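Side-chain contacts in vinylacetyl-CoA Delta-isomerase (Nitrosopumilus maritimus SCM1, PDB 6VJR), which probably works as a 4-hydroxybutyryl-CoA dehydratase with vinylacetyl-CoA isomerase activity, and binds FAD, an iron-sulfur cluster and an iron ion: residues A[326-329]-A[330-333]; A[206-209]-A[210-213]. One frame throughout, in Å; residues are numbered along the deposited sequence.

Contact 1. Residues A[326-329]-A[330-333]; sequences IIEM and THLN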
loop_
_atom_site.group_PDB
_atom_site.type_symbol
_atom_site.label_atom_id
_atom_site.label_comp_id
_atom_site.label_asym_id
_atom_site.label_seq_id
_atom_site.Cartn_x
_atom_site.Cartn_y
_atom_site.Cartn_z
ATOM N N ILE A 326 -3.288 -12.264 -10.616
ATOM C CA ILE A 326 -2.768 -12.034 -11.957
ATOM C C ILE A 326 -3.327 -10.722 -12.525
ATOM O O ILE A 326 -2.638 -9.991 -13.248
ATOM C CB ILE A 326 -3.044 -13.266 -12.830
ATOM C CG1 ILE A 326 -2.278 -14.462 -12.312
ATOM C CG2 ILE A 326 -2.729 -13.008 -14.298
ATOM C CD1 ILE A 326 -2.665 -15.762 -12.969
ATOM N N ILE A 327 -4.589 -10.432 -12.243
ATOM C CA ILE A 327 -5.134 -9.117 -12.594
ATOM C C ILE A 327 -4.339 -7.995 -11.928
ATOM O O ILE A 327 -4.002 -6.983 -12.548
ATOM C CB ILE A 327 -6.635 -9.033 -12.319
ATOM C CG1 ILE A 327 -7.456 -9.992 -13.183
ATOM C CG2 ILE A 327 -7.116 -7.600 -12.432
ATOM C CD1 ILE A 327 -8.873 -10.248 -12.684
ATOM N N GLU A 328 -4.019 -8.147 -10.652
ATOM C CA GLU A 328 -3.271 -7.099 -9.976
ATOM C C GLU A 328 -1.913 -6.874 -10.644
ATOM O O GLU A 328 -1.445 -5.755 -10.797
ATOM C CB GLU A 328 -3.073 -7.400 -8.500
ATOM C CG GLU A 328 -2.566 -6.203 -7.692
ATOM C CD GLU A 328 -3.503 -4.990 -7.626
ATOM O OE1 GLU A 328 -4.743 -5.173 -7.790
ATOM O OE2 GLU A 328 -3.031 -3.834 -7.434
ATOM N N MET A 329 -1.208 -7.971 -10.902
ATOM C CA MET A 329 0.111 -7.894 -11.505
ATOM C C MET A 329 -0.052 -7.102 -12.812
ATOM O O MET A 329 0.766 -6.256 -13.146
ATOM C CB MET A 329 0.653 -9.311 -11.749
ATOM C CG MET A 329 0.953 -10.115 -10.479
ATOM S SD MET A 329 1.192 -11.881 -10.768
ATOM C CE MET A 329 2.887 -11.953 -11.354
ATOM N N THR A 330 -1.076 -7.467 -13.574
ATOM C CA THR A 330 -1.285 -6.848 -14.883
ATOM C C THR A 330 -1.548 -5.341 -14.747
ATOM O O THR A 330 -0.953 -4.513 -15.469
ATOM C CB THR A 330 -2.467 -7.522 -15.604
ATOM O OG1 THR A 330 -2.153 -8.891 -15.865
ATOM C CG2 THR A 330 -2.773 -6.851 -16.909
ATOM N N HIS A 331 -2.396 -4.978 -13.781
ATOM C CA HIS A 331 -2.753 -3.588 -13.522
ATOM C C HIS A 331 -1.521 -2.753 -13.139
ATOM O O HIS A 331 -1.260 -1.683 -13.691
ATOM C CB HIS A 331 -3.769 -3.526 -12.371
ATOM C CG HIS A 331 -3.990 -2.126 -11.930
ATOM N ND1 HIS A 331 -4.622 -1.161 -12.677
ATOM C CD2 HIS A 331 -3.626 -1.541 -10.819
ATOM C CE1 HIS A 331 -4.535 0.005 -12.043
ATOM N NE2 HIS A 331 -3.970 -0.218 -10.862
ATOM N N LEU A 332 -0.707 -3.262 -12.222
ATOM C CA LEU A 332 0.506 -2.528 -11.817
ATOM C C LEU A 332 1.487 -2.373 -12.989
ATOM O O LEU A 332 2.102 -1.328 -13.215
ATOM C CB LEU A 332 1.144 -3.276 -10.652
ATOM C CG LEU A 332 0.330 -3.360 -9.361
ATOM C CD1 LEU A 332 1.081 -4.152 -8.312
ATOM C CD2 LEU A 332 0.033 -1.958 -8.825
ATOM N N ASN A 333 1.634 -3.452 -13.737
ATOM C CA ASN A 333 2.521 -3.470 -14.899
ATOM C C ASN A 333 2.075 -2.447 -15.951
ATOM O O ASN A 333 2.879 -1.660 -16.452
ATOM C CB ASN A 333 2.595 -4.886 -15.475
ATOM C CG ASN A 333 3.779 -5.099 -16.386
ATOM O OD1 ASN A 333 4.916 -4.763 -16.035
ATOM N ND2 ASN A 333 3.529 -5.713 -17.534
#

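Contact 2. Residues A[206-209]-A[210-213]; sequences ESDK and DWAI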
loop_
_atom_site.group_PDB
_atom_site.type_symbol
_atom_site.label_atom_id
_atom_site.label_comp_id
_atom_site.label_asym_id
_atom_site.label_seq_id
_atom_site.Cartn_x
_atom_site.Cartn_y
_atom_site.Cartn_z
ATOM N N GLU A 206 31.934 25.613 -9.988
ATOM C CA GLU A 206 33.175 26.083 -10.588
ATOM C C GLU A 206 34.399 25.346 -10.022
ATOM O O GLU A 206 35.351 25.090 -10.754
ATOM C CB GLU A 206 33.316 27.598 -10.452
ATOM C CG GLU A 206 34.547 28.129 -11.176
ATOM C CD GLU A 206 34.670 29.648 -11.177
ATOM O OE1 GLU A 206 35.643 30.165 -11.777
ATOM O OE2 GLU A 206 33.791 30.313 -10.583
ATOM N N SER A 207 34.362 24.986 -8.728
ATOM C CA SER A 207 35.451 24.237 -8.115
ATOM C C SER A 207 35.591 22.826 -8.714
ATOM O O SER A 207 36.616 22.162 -8.498
ATOM C CB SER A 207 35.278 24.181 -6.602
ATOM O OG SER A 207 34.216 23.317 -6.215
ATOM N N ASP A 208 34.559 22.360 -9.445
ATOM C CA ASP A 208 34.532 21.020 -10.012
ATOM C C ASP A 208 34.822 21.019 -11.514
ATOM O O ASP A 208 34.498 20.045 -12.188
ATOM C CB ASP A 208 33.181 20.368 -9.745
ATOM C CG ASP A 208 32.716 20.335 -8.297
ATOM O OD1 ASP A 208 33.509 19.859 -7.483
ATOM O OD2 ASP A 208 31.552 20.771 -8.015
ATOM N N LYS A 209 35.413 22.092 -12.042
ATOM C CA LYS A 209 35.658 22.257 -13.474
ATOM C C LYS A 209 36.392 21.054 -14.078
ATOM O O LYS A 209 36.086 20.642 -15.187
ATOM C CB LYS A 209 36.441 23.569 -13.657
ATOM C CG LYS A 209 36.601 24.012 -15.056
ATOM C CD LYS A 209 37.109 25.447 -15.173
ATOM C CE LYS A 209 38.621 25.519 -15.172
ATOM N NZ LYS A 209 39.199 26.869 -15.220
ATOM N N ASP A 210 37.383 20.493 -13.367
ATOM C CA ASP A 210 38.171 19.378 -13.884
ATOM C C ASP A 210 37.321 18.130 -14.166
ATOM O O ASP A 210 37.733 17.247 -14.911
ATOM C CB ASP A 210 39.314 19.036 -12.949
ATOM C CG ASP A 210 40.427 20.060 -12.885
ATOM O OD1 ASP A 210 40.372 21.048 -13.664
ATOM O OD2 ASP A 210 41.330 19.869 -12.042
ATOM N N TRP A 211 36.150 18.035 -13.529
ATOM C CA TRP A 211 35.254 16.906 -13.661
ATOM C C TRP A 211 34.199 17.139 -14.743
ATOM O O TRP A 211 33.407 16.250 -15.012
ATOM C CB TRP A 211 34.601 16.603 -12.300
ATOM C CG TRP A 211 35.549 16.067 -11.265
ATOM C CD1 TRP A 211 35.759 14.759 -10.982
ATOM C CD2 TRP A 211 36.404 16.812 -10.356
ATOM N NE1 TRP A 211 36.679 14.621 -9.979
ATOM C CE2 TRP A 211 37.080 15.851 -9.557
ATOM C CE3 TRP A 211 36.656 18.168 -10.126
ATOM C CZ2 TRP A 211 37.976 16.205 -8.558
ATOM C CZ3 TRP A 211 37.530 18.522 -9.119
ATOM C CH2 TRP A 211 38.192 17.554 -8.362
ATOM N N ALA A 212 34.220 18.303 -15.418
ATOM C CA ALA A 212 33.277 18.605 -16.477
ATOM C C ALA A 212 33.809 18.067 -17.809
ATOM O O ALA A 212 34.327 18.799 -18.661
ATOM C CB ALA A 212 32.990 20.086 -16.541
ATOM N N ILE A 213 33.771 16.737 -17.949
ATOM C CA ILE A 213 34.303 16.042 -19.120
ATOM C C ILE A 213 33.254 15.056 -19.626
ATOM O O ILE A 213 32.741 14.214 -18.884
ATOM C CB ILE A 213 35.647 15.354 -18.811
ATOM C CG1 ILE A 213 36.204 14.580 -20.011
ATOM C CG2 ILE A 213 35.574 14.481 -17.562
ATOM C CD1 ILE A 213 36.558 15.450 -21.203
HETATM O O HOH W 1 38.406 21.616 -10.867
#

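Contact 1. Residues A[326-329]-A[330-333]
Thr-330 hands its hydroxyl back to the carbonyl one turn earlier, at Ile-326, a familiar device by which an alpha-helix satisfies a buried threonine. Its CB lies 3.4 Å from Ile-326 O. With the hydroxyl beside the backbone N (chi1 -64°), Thr-330 OG1 donates to Ile-326 O at 2.9 Å. Thr-330 N donates to the same Ile-326 O at 3.0 Å, the regular helical bond. The two donors come from opposite faces of the carbonyl plane, so one oxygen accommodates both.

On another side of helix 320-345, Glu-328 and Leu-332 meet at an oblique angle. The glutamate chain, bent at chi2 (63°), brings Glu-328 OE2 within 3.9 Å of Leu-332 CD2. That oxygen lies as close to Leu-332 CG, which also rests 3.3 Å from Glu-328 O; the bond from Leu-332 N to Glu-328 O is nearly straight at 173°. Glu-328 OE2 is 4.1 Å from His-331 CD2, at the edge of the imidazole and near its plane.

Other polar ends reach across to the second subunit: OE2 pairs with Arg-371 and OE1 with Arg-455 of that subunit in salt bridges, and His-331 NE2 is hydrogen-bonded to its Asn-368. Asn-333 ND2 instead bonds Thr-297 O of its own chain. Chemically, glutamate and histidine thus serve the subunit interface, where two arginines would probably keep the carboxylate ionised.

Contact 2. Residues A[206-209]-A[210-213]
A short 3-10 helix interrupts the connection between strands 195-198 and 213-218 of the four-stranded mixed sheet, and it illustrates how i to i+3 bonding can seat an aromatic ring against the preceding turn. Trp-211 N donates to Asp-208 O at 2.9 Å, and Ala-212 N donates to Lys-209 O at 3.0 Å. In both bonds the donor stands above the carbonyl plane, more steeply in the second, where it is 60° out of it.

The indole packs against the backbone of 207-208. With CG beside the backbone N (chi1 -69°) and the ring turned roughly crosswise about the next bond (chi2 -95°), the six-membered ring presents an edge to that backbone. Trp-211 CE3 rests 3.6 Å from Asp-208 CA, while Trp-211 CZ3 comes 3.8 Å from Ser-207 O; that oxygen and Asp-208 O both lie at the ring edge, near its plane. The aspartate's CB also meets CE3, but its carboxylate turns to Thr-205 and to the backbone of Ser-159. At the far end of the indole, NE1 is hydrogen-bonded to Pro-164 O, so one end of the ring is hydrogen-bonded while the other rests on backbone.

Past the tryptophan, Ala-212 is the centre of an inverse gamma turn, closed by a weak bond from Ile-213 N to Trp-211 O, and the chain then enters strand 213-218. Earlier, within the 3-10 segment, a water bridges the backbone, donating to Ser-207 O at 3.0 Å and accepting from Asp-210 N at 2.9 Å.

How the contacts relate
Along the chain, contact 2 comes first, in the N-terminal part of this two-part family architecture, and contact 1 follows in the C-terminal part, which is related to the acyl-CoA dehydrogenases. Their centres are 45 Å apart, on opposite sides of the chain's centre, and their nearest atoms remain about 34 Å from each other. They share no helix, strand or sheet: residues 206-213 lead into a strand of the four-stranded sheet, whereas 326-333 lie within helix 320-345. Contact 1 sits at a subunit interface, the side chain of Ile-326 about 10 Å from a bound FAD; contact 2 touches no other protein chain, and the Asp-208 side chain is about 13 Å from a bound FAD. Both thus flank cofactor sites without lining them.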